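Local coordinates for probable intron-encoded endonuclease 1 (Wickerhamomyces canadensis, PDB 6X1J), which cleaves DNA as a LAGLIDADG homing endonuclease, taking part in homing of the intron of the mitochondrial 21S rRNA gene, at residues Gln36-Leu40 and Val77-Tyr81; Lys159-Leu163 and Asn205-Phe211; Val175-Ile179 and Lys198-Tyr202. All coordinates share one frame; numbering follows the deposited sequence.

In the fold
The three contacts all lie away from the metal centre. Contact 1 is on the opposite side of the chain's centre from contact 3, their centres about 26 Å apart. Contact 2 is on the same side as contact 3, centres about 17 Å apart, and the two touch where Ser162 OG and Tyr202 OH lie 3.1 Å from each other, probably hydrogen-bonded. Contact 3 is nested within the loop that contact 2 closes. Two bound potassium ions are held by Gly46 and Asp148 and by Asp47 and Asp147; the side chains of Leu40, Leu178 and Phe211 lie about 12, about 10 and about 14 Å from a bound potassium ion.

Contact 1: residues Gln36-Leu40 and Val77-Tyr81; sequences QEETL and VFDEY
Gln36, near the start of helix 34-45, reaches across to Val77 and Phe78, where helix 68-77 ends, and on to Glu80. Its carboxamide is a worked example of one amide nitrogen spending both of its hydrogens across a contact. Gln36 NE2 gives one to Val77 O at 2.9 Å, in the carbonyl plane, and the other to Glu80 OE1 at 2.8 Å. The second acceptor is met on its syn side, 24° out of the carboxylate plane. Both bonds are almost straight and both run in the plane of the amide, which fixes its rotation. A bend in the Glu80 chain, chi2 83°, turns the carboxylate back toward the glutamine.

The tight part of the contact is the Phe78 ring, lying alongside the Gln36 side chain with ring and amide planes only 8° apart. Gln36 CB is 3.7 Å from Phe78 CE1, Gln36 O comes to the ring edge at 3.5 Å from Phe78 CZ, and Leu40 CB also meets Phe78 CZ at 3.7 Å. Packing is looser toward partly exposed Val77, whose CG1 stands 4.0 Å from Thr39 OG1, a hydroxyl that bonds instead to Ile35 O. The polar side, with partly exposed Glu80, is bridged by water: one molecule donates to Gln36 OE1, at 2.7 Å, and to Glu80 OE1, and accepts from Tyr81 OH. Gln36 OE1 also receives Ser33 N, so the buried amide is gripped at both ends.

Helix 34-45 carries one of the LAGLIDADG motifs. Its Thr39 packs on Arg139 and Tyr143 of helix 138-148 and its Leu40 on Leu115 of helix 113-119, while the turn after helix 68-77, ahead of strand 87-92, sets Tyr81 edge-to-face with Phe112 and His109.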
# COMPACT_ATOMS: atom_id res chain seq x y z
N GLN A 36 10.94 -2.21 4.71
CA GLN A 36 9.72 -1.55 5.22
C GLN A 36 9.45 -0.29 4.40
O GLN A 36 8.27 -0.00 4.12
CB GLN A 36 9.90 -1.22 6.69
CG GLN A 36 9.84 -2.47 7.55
CD GLN A 36 10.36 -2.29 8.95
OE1 GLN A 36 11.17 -1.41 9.26
NE2 GLN A 36 9.86 -3.14 9.83
N GLU A 37 10.51 0.42 4.04
CA GLU A 37 10.36 1.75 3.41
C GLU A 37 9.73 1.48 2.04
O GLU A 37 8.75 2.16 1.74
CB GLU A 37 11.70 2.48 3.32
CG GLU A 37 11.60 3.86 2.73
CD GLU A 37 12.91 4.43 2.21
OE1 GLU A 37 13.93 4.25 2.91
OE2 GLU A 37 12.93 5.04 1.10
N GLU A 38 10.31 0.54 1.29
CA GLU A 38 9.93 0.22 -0.12
C GLU A 38 8.55 -0.42 -0.12
O GLU A 38 7.74 -0.04 -0.96
CB GLU A 38 10.98 -0.63 -0.84
CG GLU A 38 12.31 0.10 -0.98
CD GLU A 38 13.45 -0.73 -1.58
OE1 GLU A 38 13.18 -1.78 -2.21
OE2 GLU A 38 14.60 -0.30 -1.43
N THR A 39 8.27 -1.32 0.82
CA THR A 39 6.90 -1.86 0.99
C THR A 39 5.93 -0.67 1.16
O THR A 39 4.87 -0.62 0.50
CB THR A 39 6.84 -2.82 2.19
OG1 THR A 39 7.72 -3.93 1.96
CG2 THR A 39 5.43 -3.31 2.38
N LEU A 40 6.27 0.24 2.06
CA LEU A 40 5.32 1.25 2.56
C LEU A 40 5.08 2.27 1.44
O LEU A 40 3.97 2.83 1.34
CB LEU A 40 5.92 1.93 3.80
CG LEU A 40 5.12 3.11 4.34
CD1 LEU A 40 3.66 2.76 4.53
CD2 LEU A 40 5.68 3.62 5.66
N VAL A 77 5.40 -7.55 8.21
CA VAL A 77 6.43 -6.60 7.65
C VAL A 77 6.72 -5.46 8.65
O VAL A 77 7.88 -5.09 8.86
CB VAL A 77 6.02 -6.04 6.27
CG1 VAL A 77 7.01 -5.00 5.78
CG2 VAL A 77 5.85 -7.11 5.22
N PHE A 78 5.70 -4.85 9.24
CA PHE A 78 5.80 -3.78 10.24
C PHE A 78 5.60 -4.32 11.67
O PHE A 78 4.94 -3.66 12.50
CB PHE A 78 4.77 -2.71 9.84
CG PHE A 78 5.02 -2.15 8.46
CD1 PHE A 78 6.03 -1.21 8.25
CD2 PHE A 78 4.27 -2.58 7.37
CE1 PHE A 78 6.26 -0.69 6.98
CE2 PHE A 78 4.51 -2.06 6.10
CZ PHE A 78 5.51 -1.13 5.91
N ASP A 79 6.10 -5.52 11.95
CA ASP A 79 5.81 -6.26 13.23
C ASP A 79 6.06 -5.37 14.47
O ASP A 79 5.08 -5.13 15.26
CB ASP A 79 6.64 -7.55 13.27
CG ASP A 79 6.10 -8.49 14.32
OD1 ASP A 79 4.83 -8.62 14.39
OD2 ASP A 79 6.92 -9.03 15.09
N GLU A 80 7.28 -4.83 14.61
CA GLU A 80 7.71 -3.94 15.73
C GLU A 80 6.63 -2.91 16.08
O GLU A 80 6.59 -2.53 17.24
CB GLU A 80 8.82 -2.96 15.36
CG GLU A 80 10.08 -3.56 14.79
CD GLU A 80 10.07 -3.87 13.32
OE1 GLU A 80 10.71 -3.15 12.54
OE2 GLU A 80 9.47 -4.87 12.97
N TYR A 81 5.97 -2.33 15.09
CA TYR A 81 5.22 -1.05 15.24
C TYR A 81 3.76 -1.34 15.57
O TYR A 81 3.02 -0.35 15.79
CB TYR A 81 5.34 -0.16 13.98
CG TYR A 81 6.75 0.27 13.66
CD1 TYR A 81 7.30 1.38 14.27
CD2 TYR A 81 7.54 -0.43 12.76
CE1 TYR A 81 8.60 1.79 14.00
CE2 TYR A 81 8.85 -0.06 12.50
CZ TYR A 81 9.38 1.06 13.13
OH TYR A 81 10.67 1.45 12.90
O HOH W 1 11.97 -0.89 11.74

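Contact 2: residues Lys159-Leu163 and Asn205-Phe211; sequences KNKSL and NKDYELF
An Asx turn at Asn160 shapes the loop entering strand 163-165, and this loop lies against Asn205, in the 3-10 turn just before helix 208-215, and Tyr208, that helix's first residue. Asn160 OD1 accepts twice from Ser162: from its backbone N at 3.2 Å, with the donor well above the carbonyl plane, and from its OG at 2.8 Å, much closer to that plane. Ser162 OG also bonds to Tyr202 OH. Asn160 OD1 touches Asn205 CB at 3.7 Å, and Asn160 packs on a DNA phosphate. Across the contact Lys161 N donates to Asn205 OD1 at 2.9 Å, tilted 22° from the carbonyl plane. Were Asn160 an alanine, the Ser162 backbone N would probably lose its acceptor and the hydroxyl one of its partners, and the turn that presents Lys161 N to Asn205 would be freer to change shape.

Beside these polar links runs an apolar layer. Lys161 lays its chain over one face of Tyr208, with CD in a CH-pi contact 3.9 Å from the ring centroid and 18° off the normal. The ring is placed there because its CG stands anti to the backbone N, chi1 -179°, and its hydroxyl is bound to Leu227 O. Leu163 CD1 wedges toward both aromatics, 3.6 Å from Phe211 CD2 and 4.1 Å from Tyr208 CD1.

Strand 163-165 lies between strands 149-151 and 198-203 of the antiparallel sheet, with Leu163 bonded through its backbone to Ile203. Helix 208-215 follows strand 198-203 and meets helix 138-148 where Phe211 packs edge-to-face on Phe145.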
# COMPACT_ATOMS: atom_id res chain seq x y z
N LYS A 159 -7.21 -13.78 -23.61
CA LYS A 159 -5.77 -13.83 -23.97
C LYS A 159 -5.19 -12.43 -23.71
O LYS A 159 -3.99 -12.25 -23.94
CB LYS A 159 -5.66 -14.35 -25.40
CG LYS A 159 -6.22 -15.76 -25.60
CD LYS A 159 -5.16 -16.85 -25.47
CE LYS A 159 -5.73 -18.25 -25.28
NZ LYS A 159 -4.71 -19.30 -25.50
N ASN A 160 -6.04 -11.46 -23.39
CA ASN A 160 -5.61 -10.05 -23.17
C ASN A 160 -5.16 -9.92 -21.71
O ASN A 160 -6.05 -9.83 -20.85
CB ASN A 160 -6.72 -9.04 -23.41
CG ASN A 160 -6.28 -7.60 -23.36
OD1 ASN A 160 -5.08 -7.29 -23.17
ND2 ASN A 160 -7.25 -6.71 -23.55
N LYS A 161 -3.85 -9.86 -21.48
CA LYS A 161 -3.24 -9.79 -20.12
C LYS A 161 -2.85 -8.35 -19.74
O LYS A 161 -1.94 -8.16 -18.85
CB LYS A 161 -1.99 -10.67 -20.10
CG LYS A 161 -2.26 -12.13 -20.42
CD LYS A 161 -1.00 -12.97 -20.49
CE LYS A 161 -1.31 -14.41 -20.87
NZ LYS A 161 -0.39 -15.38 -20.23
N SER A 162 -3.51 -7.35 -20.36
CA SER A 162 -3.48 -5.94 -19.91
C SER A 162 -3.88 -5.87 -18.42
O SER A 162 -4.75 -6.63 -17.96
CB SER A 162 -4.34 -5.09 -20.79
OG SER A 162 -3.78 -5.03 -22.11
N LEU A 163 -3.18 -5.02 -17.67
CA LEU A 163 -3.40 -4.76 -16.23
C LEU A 163 -3.66 -3.28 -15.99
O LEU A 163 -3.45 -2.48 -16.89
CB LEU A 163 -2.15 -5.22 -15.47
CG LEU A 163 -1.82 -6.70 -15.64
CD1 LEU A 163 -0.43 -6.99 -15.07
CD2 LEU A 163 -2.89 -7.55 -14.97
N ASN A 205 -0.92 -5.43 -22.86
CA ASN A 205 -0.64 -6.88 -22.94
C ASN A 205 0.84 -7.12 -23.24
O ASN A 205 1.40 -8.12 -22.74
CB ASN A 205 -1.50 -7.57 -24.00
CG ASN A 205 -1.14 -9.03 -24.13
OD1 ASN A 205 -1.51 -9.82 -23.25
ND2 ASN A 205 -0.35 -9.39 -25.14
N LYS A 206 1.45 -6.29 -24.07
CA LYS A 206 2.83 -6.58 -24.52
C LYS A 206 3.81 -6.21 -23.40
O LYS A 206 4.98 -6.63 -23.52
CB LYS A 206 3.13 -5.83 -25.82
CG LYS A 206 3.38 -4.34 -25.71
CD LYS A 206 3.40 -3.69 -27.08
CE LYS A 206 4.11 -2.36 -27.12
NZ LYS A 206 3.37 -1.34 -26.36
N ASP A 207 3.36 -5.50 -22.33
CA ASP A 207 4.20 -5.30 -21.11
C ASP A 207 4.02 -6.45 -20.11
O ASP A 207 4.75 -6.46 -19.09
CB ASP A 207 3.89 -3.98 -20.40
CG ASP A 207 4.56 -2.80 -21.05
OD1 ASP A 207 5.49 -3.04 -21.85
OD2 ASP A 207 4.13 -1.65 -20.76
N TYR A 208 3.15 -7.42 -20.37
CA TYR A 208 2.79 -8.43 -19.32
C TYR A 208 4.00 -9.23 -18.83
O TYR A 208 4.14 -9.31 -17.63
CB TYR A 208 1.75 -9.47 -19.78
CG TYR A 208 1.42 -10.44 -18.68
CD1 TYR A 208 0.58 -10.08 -17.64
CD2 TYR A 208 2.00 -11.70 -18.63
CE1 TYR A 208 0.27 -10.96 -16.62
CE2 TYR A 208 1.71 -12.58 -17.60
CZ TYR A 208 0.83 -12.22 -16.59
OH TYR A 208 0.54 -13.07 -15.56
N GLU A 209 4.83 -9.80 -19.72
CA GLU A 209 5.98 -10.65 -19.31
C GLU A 209 6.94 -9.80 -18.46
O GLU A 209 7.34 -10.29 -17.40
CB GLU A 209 6.66 -11.34 -20.49
CG GLU A 209 5.97 -12.63 -20.96
CD GLU A 209 5.53 -13.66 -19.91
OE1 GLU A 209 6.40 -14.21 -19.18
OE2 GLU A 209 4.31 -13.92 -19.81
N LEU A 210 7.17 -8.54 -18.84
CA LEU A 210 8.10 -7.61 -18.14
C LEU A 210 7.55 -7.36 -16.73
O LEU A 210 8.30 -7.58 -15.77
CB LEU A 210 8.23 -6.30 -18.93
CG LEU A 210 8.96 -5.15 -18.21
CD1 LEU A 210 10.35 -5.58 -17.79
CD2 LEU A 210 9.05 -3.92 -19.11
N PHE A 211 6.29 -6.95 -16.64
CA PHE A 211 5.66 -6.53 -15.36
C PHE A 211 5.68 -7.72 -14.41
O PHE A 211 6.26 -7.67 -13.32
CB PHE A 211 4.25 -6.04 -15.58
CG PHE A 211 3.64 -5.38 -14.38
CD1 PHE A 211 3.95 -4.08 -14.05
CD2 PHE A 211 2.75 -6.07 -13.58
CE1 PHE A 211 3.36 -3.45 -12.96
CE2 PHE A 211 2.18 -5.46 -12.47
CZ PHE A 211 2.46 -4.14 -12.18

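Contact 3: residues Val175-Ile179 and Lys198-Tyr202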
# COMPACT_ATOMS: atom_id res chain seq x y z
N VAL A 175 -0.91 11.46 -12.30
CA VAL A 175 -0.83 10.15 -13.00
C VAL A 175 0.07 10.29 -14.23
O VAL A 175 0.93 9.37 -14.45
CB VAL A 175 -2.23 9.57 -13.32
CG1 VAL A 175 -2.14 8.24 -14.02
CG2 VAL A 175 -3.06 9.42 -12.06
N GLU A 176 -0.03 11.41 -14.97
CA GLU A 176 0.85 11.63 -16.17
C GLU A 176 2.32 11.62 -15.73
O GLU A 176 3.12 11.02 -16.45
CB GLU A 176 0.54 12.93 -16.92
CG GLU A 176 -0.74 12.91 -17.73
CD GLU A 176 -1.34 14.29 -17.98
OE1 GLU A 176 -0.72 15.28 -17.59
OE2 GLU A 176 -2.44 14.37 -18.55
N ILE A 177 2.65 12.20 -14.58
CA ILE A 177 4.04 12.09 -14.03
C ILE A 177 4.40 10.62 -13.80
O ILE A 177 5.49 10.18 -14.30
CB ILE A 177 4.25 12.95 -12.77
CG1 ILE A 177 4.29 14.44 -13.12
CG2 ILE A 177 5.54 12.54 -12.06
CD1 ILE A 177 3.74 15.34 -12.05
N LEU A 178 3.55 9.87 -13.09
CA LEU A 178 3.83 8.43 -12.75
C LEU A 178 4.12 7.67 -14.05
O LEU A 178 5.20 6.97 -14.14
CB LEU A 178 2.64 7.82 -12.02
CG LEU A 178 2.45 8.28 -10.57
CD1 LEU A 178 1.07 7.89 -10.03
CD2 LEU A 178 3.55 7.71 -9.67
N ILE A 179 3.23 7.85 -15.04
CA ILE A 179 3.28 7.08 -16.31
C ILE A 179 4.61 7.41 -16.99
O ILE A 179 5.32 6.47 -17.37
CB ILE A 179 2.09 7.39 -17.23
CG1 ILE A 179 0.78 6.80 -16.69
CG2 ILE A 179 2.41 6.89 -18.62
CD1 ILE A 179 -0.43 7.47 -17.27
N LYS A 198 -12.04 9.71 -13.76
CA LYS A 198 -10.79 9.83 -12.96
C LYS A 198 -9.69 8.98 -13.58
O LYS A 198 -9.92 8.00 -14.28
CB LYS A 198 -11.09 9.50 -11.51
CG LYS A 198 -12.14 10.41 -10.88
CD LYS A 198 -12.38 10.11 -9.41
CE LYS A 198 -12.86 11.32 -8.62
NZ LYS A 198 -14.31 11.54 -8.85
N PRO A 199 -8.42 9.39 -13.43
CA PRO A 199 -7.32 8.74 -14.14
C PRO A 199 -6.89 7.36 -13.61
O PRO A 199 -6.81 7.25 -12.40
CB PRO A 199 -6.15 9.72 -13.98
CG PRO A 199 -6.49 10.54 -12.75
CD PRO A 199 -8.00 10.58 -12.68
N ILE A 200 -6.52 6.44 -14.52
CA ILE A 200 -5.94 5.11 -14.17
C ILE A 200 -4.76 4.83 -15.09
O ILE A 200 -4.63 5.52 -16.12
CB ILE A 200 -6.98 3.99 -14.29
CG1 ILE A 200 -7.50 3.83 -15.72
CG2 ILE A 200 -8.11 4.23 -13.31
CD1 ILE A 200 -8.47 2.68 -15.89
N ILE A 201 -3.95 3.85 -14.75
CA ILE A 201 -2.73 3.44 -15.50
C ILE A 201 -3.02 2.10 -16.13
O ILE A 201 -3.23 1.15 -15.37
CB ILE A 201 -1.51 3.39 -14.57
CG1 ILE A 201 -1.31 4.74 -13.85
CG2 ILE A 201 -0.25 2.97 -15.32
CD1 ILE A 201 -0.04 4.82 -13.00
N TYR A 202 -3.08 2.05 -17.47
CA TYR A 202 -3.29 0.83 -18.28
C TYR A 202 -1.90 0.30 -18.59
O TYR A 202 -1.04 1.09 -19.08
CB TYR A 202 -4.11 1.21 -19.53
CG TYR A 202 -4.13 0.21 -20.67
CD1 TYR A 202 -5.09 -0.79 -20.73
CD2 TYR A 202 -3.23 0.30 -21.72
CE1 TYR A 202 -5.12 -1.70 -21.78
CE2 TYR A 202 -3.24 -0.60 -22.78
CZ TYR A 202 -4.20 -1.60 -22.81
OH TYR A 202 -4.22 -2.51 -23.84
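The backbones of Val175-Ile179, on helix 172-186, and Lys198-Tyr202, on strand 198-203, run nearly parallel; the axes of these short segments come within 9.1 Å, 10° from alignment. The helix lays down one ridge of branched side chains. Val175 and Ile179, a turn apart, both meet Ile201, and Leu178 comes in beside them.

Val175 works with both branches. With CG1 anti to the backbone N, chi1 -179°, that methyl reaches Ile201 CG1 at 3.6 Å, whereas Val175 CG2 turns to the pyrrolidine ring of Pro199, 3.7 Å from both Pro199 CB and Pro199 CG. Ile201 is the hub on the strand. Its chain, extended beyond CG1, carries the terminal methyl toward the helix: Ile201 CD1 lies 4.1 Å from Leu178 CB, and Ile201 CG1 lies 4.1 Å from Ile179 CG1, the two isoleucines passing alongside one another, pointing opposite ways. Packing is therefore closest around Val175 and slacker toward Leu178 and Ile179.

Neighbouring elements extend the apolar layer. Ile192 of strand 191-195 touches Ile179 and Pro199, Leu165 of strand 163-165 touches Ile201, and Leu131 and Val132 of helix 131-134 touch Leu178. Ile200 points away from the helix, and Lys198, at the start of the strand, packs on a DNA phosphate. This fits the family architecture, in which the sheet faces DNA on one side and carries helices on the other.

The chemistry is wholly aliphatic, methyls and methylenes meeting without a polar group between them. Ile200, Ile201 and Tyr202 bond through their backbones to the adjoining strands, and Pro199 O to Thr167 OG1, so helix and strand are held together by shape and burial from water, with no directional bond to fix their register.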